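Local coordinates for cytochrome c' (Rhodocyclus gelatinosus, PDB 2J9B), which is a high-spin bacterial electron-transfer cytochrome that carries a covalently bound heme c without a sixth iron ligand, its exact physiological role being unknown, at residues E43-V48 with K95-G100. Residues are numbered along the deposited sequence; the frame is centred on the assembly and turned at random.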
ATOM      1  N   GLU B  43       2.910   3.362  14.498  1.00 15.41           N
ATOM      2  CA  GLU B  43       2.455   3.881  13.210  1.00 16.98           C
ATOM      3  C   GLU B  43       2.807   2.928  12.072  1.00 15.49           C
ATOM      4  O   GLU B  43       1.978   2.639  11.216  1.00 15.98           O
ATOM      5  CB  GLU B  43       3.095   5.248  12.959  1.00 17.80           C
ATOM      6  CG  GLU B  43       2.510   6.317  13.822  1.00 21.70           C
ATOM      7  CD  GLU B  43       3.299   7.620  13.862  1.00 24.05           C
ATOM      8  OE1 GLU B  43       4.414   7.730  13.301  1.00 27.98           O
ATOM      9  OE2 GLU B  43       2.770   8.556  14.564  1.00 29.92           O
ATOM     10  N   ASN B  44       4.027   2.395  12.102  1.00 14.23           N
ATOM     11  CA  ASN B  44       4.409   1.439  11.079  1.00 14.16           C
ATOM     12  C   ASN B  44       3.670   0.112  11.208  1.00 13.48           C
ATOM     13  O   ASN B  44       3.314  -0.503  10.208  1.00 14.39           O
ATOM     14  CB  ASN B  44       5.926   1.268  11.117  1.00 15.25           C
ATOM     15  CG  ASN B  44       6.630   2.431  10.488  1.00 15.27           C
ATOM     16  OD1 ASN B  44       6.347   2.768   9.347  1.00 17.18           O
ATOM     17  ND2 ASN B  44       7.595   3.012  11.199  1.00 19.26           N
ATOM     18  N   ILE B  45       3.454  -0.353  12.444  1.00 13.66           N
ATOM     19  CA  ILE B  45       2.651  -1.570  12.674  1.00 13.69           C
ATOM     20  C   ILE B  45       1.232  -1.362  12.173  1.00 13.84           C
ATOM     21  O   ILE B  45       0.677  -2.257  11.529  1.00 14.70           O
ATOM     22  CB  ILE B  45       2.671  -1.961  14.166  1.00 13.38           C
ATOM     23  CG1 ILE B  45       4.050  -2.495  14.524  1.00 13.34           C
ATOM     24  CG2 ILE B  45       1.556  -2.979  14.477  1.00 14.57           C
ATOM     25  CD1 ILE B  45       4.295  -2.708  16.036  1.00 14.57           C
ATOM     26  N   ALA B  46       0.635  -0.212  12.462  1.00 14.23           N
ATOM     27  CA  ALA B  46      -0.731   0.052  11.979  1.00 14.28           C
ATOM     28  C   ALA B  46      -0.813  -0.014  10.444  1.00 14.04           C
ATOM     29  O   ALA B  46      -1.761  -0.567   9.888  1.00 15.31           O
ATOM     30  CB  ALA B  46      -1.249   1.386  12.491  1.00 16.21           C
ATOM     31  N   LEU B  47       0.214   0.488   9.777  1.00 14.30           N
ATOM     32  CA  LEU B  47       0.272   0.403   8.305  1.00 14.51           C
ATOM     33  C   LEU B  47       0.434  -1.037   7.855  1.00 14.64           C
ATOM     34  O   LEU B  47      -0.251  -1.461   6.945  1.00 15.67           O
ATOM     35  CB  LEU B  47       1.408   1.276   7.770  1.00 16.38           C
ATOM     36  CG  LEU B  47       1.189   2.772   7.692  1.00 17.60           C
ATOM     37  CD1 LEU B  47       2.487   3.528   7.447  1.00 20.15           C
ATOM     38  CD2 LEU B  47       0.158   3.081   6.574  1.00 20.38           C
ATOM     39  N   VAL B  48       1.338  -1.791   8.490  1.00 14.53           N
ATOM     40  CA  VAL B  48       1.459  -3.199   8.165  1.00 14.49           C
ATOM     41  C   VAL B  48       0.122  -3.904   8.333  1.00 14.22           C
ATOM     42  O   VAL B  48      -0.266  -4.686   7.466  1.00 15.73           O
ATOM     43  CB  VAL B  48       2.589  -3.895   8.973  1.00 14.49           C
ATOM     44  CG1 VAL B  48       2.523  -5.412   8.859  1.00 16.69           C
ATOM     45  CG2 VAL B  48       3.951  -3.313   8.603  1.00 16.29           C
ATOM     46  N   LYS B  95      -1.094 -10.320  16.425  1.00 15.11           N
ATOM     47  CA  LYS B  95      -0.179 -10.181  17.568  1.00 14.98           C
ATOM     48  C   LYS B  95       0.712  -8.952  17.442  1.00 13.60           C
ATOM     49  O   LYS B  95       0.960  -8.242  18.415  1.00 14.13           O
ATOM     50  CB  LYS B  95       0.628 -11.468  17.787  1.00 17.06           C
ATOM     51  CG  LYS B  95      -0.256 -12.731  18.087  1.00 22.76           C
ATOM     52  N   LEU B  96       1.123  -8.642  16.224  1.00 13.54           N
ATOM     53  CA  LEU B  96       1.929  -7.457  15.983  1.00 13.82           C
ATOM     54  C   LEU B  96       1.122  -6.188  16.277  1.00 13.65           C
ATOM     55  O   LEU B  96       1.628  -5.256  16.939  1.00 13.68           O
ATOM     56  CB  LEU B  96       2.465  -7.479  14.543  1.00 14.67           C
ATOM     57  CG  LEU B  96       3.454  -6.384  14.158  1.00 14.84           C
ATOM     58  CD1 LEU B  96       4.777  -6.536  14.896  1.00 16.70           C
ATOM     59  CD2 LEU B  96       3.623  -6.348  12.631  1.00 16.81           C
ATOM     60  N   ASP B  97      -0.143  -6.161  15.834  1.00 14.51           N
ATOM     61  CA  ASP B  97      -1.050  -5.066  16.145  1.00 15.52           C
ATOM     62  C   ASP B  97      -1.189  -4.880  17.652  1.00 15.30           C
ATOM     63  O   ASP B  97      -1.122  -3.741  18.171  1.00 16.24           O
ATOM     64  CB  ASP B  97      -2.440  -5.344  15.592  1.00 16.58           C
ATOM     65  CG  ASP B  97      -2.616  -4.923  14.262  1.00 22.30           C
ATOM     66  OD1 ASP B  97      -1.854  -4.049  13.810  1.00 28.23           O
ATOM     67  OD2 ASP B  97      -3.608  -5.432  13.652  1.00 24.80           O
ATOM     68  N   ALA B  98      -1.403  -5.975  18.379  1.00 13.77           N
ATOM     69  CA  ALA B  98      -1.526  -5.911  19.845  1.00 14.69           C
ATOM     70  C   ALA B  98      -0.275  -5.295  20.443  1.00 14.66           C
ATOM     71  O   ALA B  98      -0.345  -4.506  21.382  1.00 15.50           O
ATOM     72  CB  ALA B  98      -1.794  -7.305  20.412  1.00 15.51           C
ATOM     73  N   ALA B  99       0.888  -5.697  19.945  1.00 13.80           N
ATOM     74  CA  ALA B  99       2.182  -5.194  20.425  1.00 13.06           C
ATOM     75  C   ALA B  99       2.329  -3.698  20.137  1.00 13.27           C
ATOM     76  O   ALA B  99       2.846  -2.951  20.970  1.00 14.37           O
ATOM     77  CB  ALA B  99       3.325  -6.003  19.812  1.00 13.44           C
ATOM     78  N   GLY B 100       1.935  -3.251  18.950  1.00 13.18           N
ATOM     79  CA  GLY B 100       1.990  -1.829  18.661  1.00 13.81           C
ATOM     80  C   GLY B 100       1.127  -1.011  19.600  1.00 14.06           C
ATOM     81  O   GLY B 100       1.547   0.083  19.998  1.00 15.23           O
TER
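Ile-45 drives its branched side chain into the flank of the facing helix, where Leu-96, Asp-97 and Gly-100 receive it. CG2, set anti to the backbone N, rests on the backbone turn of the partner, 3.4 Å from Leu-96 O, and also brushes Asp-97 OD1 at 3.6 Å. The other branch is extended (chi2 170°), which carries CD1 onward to Gly-100, ending 3.6 Å from its CA. With no side chain at Gly-100, the ethyl branch can lie directly against the main chain; a CB there would crowd Ile-45 CG2.

Leu-96 passes the isoleucine at a slant. Its CG is 3.9 Å from Ile-45 CG2, and CD1 lies beside the ethyl branch, while CD2 reaches the other way to Val-48 CG1 at 4.0 Å, those two side chains meeting nearly at right angles. Trimming Ile-45 to an alanine would probably open a gap between Leu-96 and Gly-100 and leave Leu-96 CD1 without the ethyl branch it lies against. The Asp-97 side chain runs alongside that of Ile-45 but points the other way, and its OD2 is hydrogen-bonded to OG of Ser-49, the residue just after Val-48, so a polar tie between the same two helices borders the apolar contact.

No hydrogen bond joins the two segments themselves; they meet through apolar side chains and through Ile-45 lying against main-chain atoms and a carboxylate oxygen. Val-26 of helix 5-30 also packs on Ile-45, and Ala-111 of helix 105-126 on Leu-96, joining the contact to the remaining long helices. The near-antiparallel pairing of helices 38-52 and 79-102, whose local axes approach to 8.9 Å at 154°, is one of the helix-helix pairings of the four-helix bundle of cytochromes c', with Val-48 on the side nearer the heme.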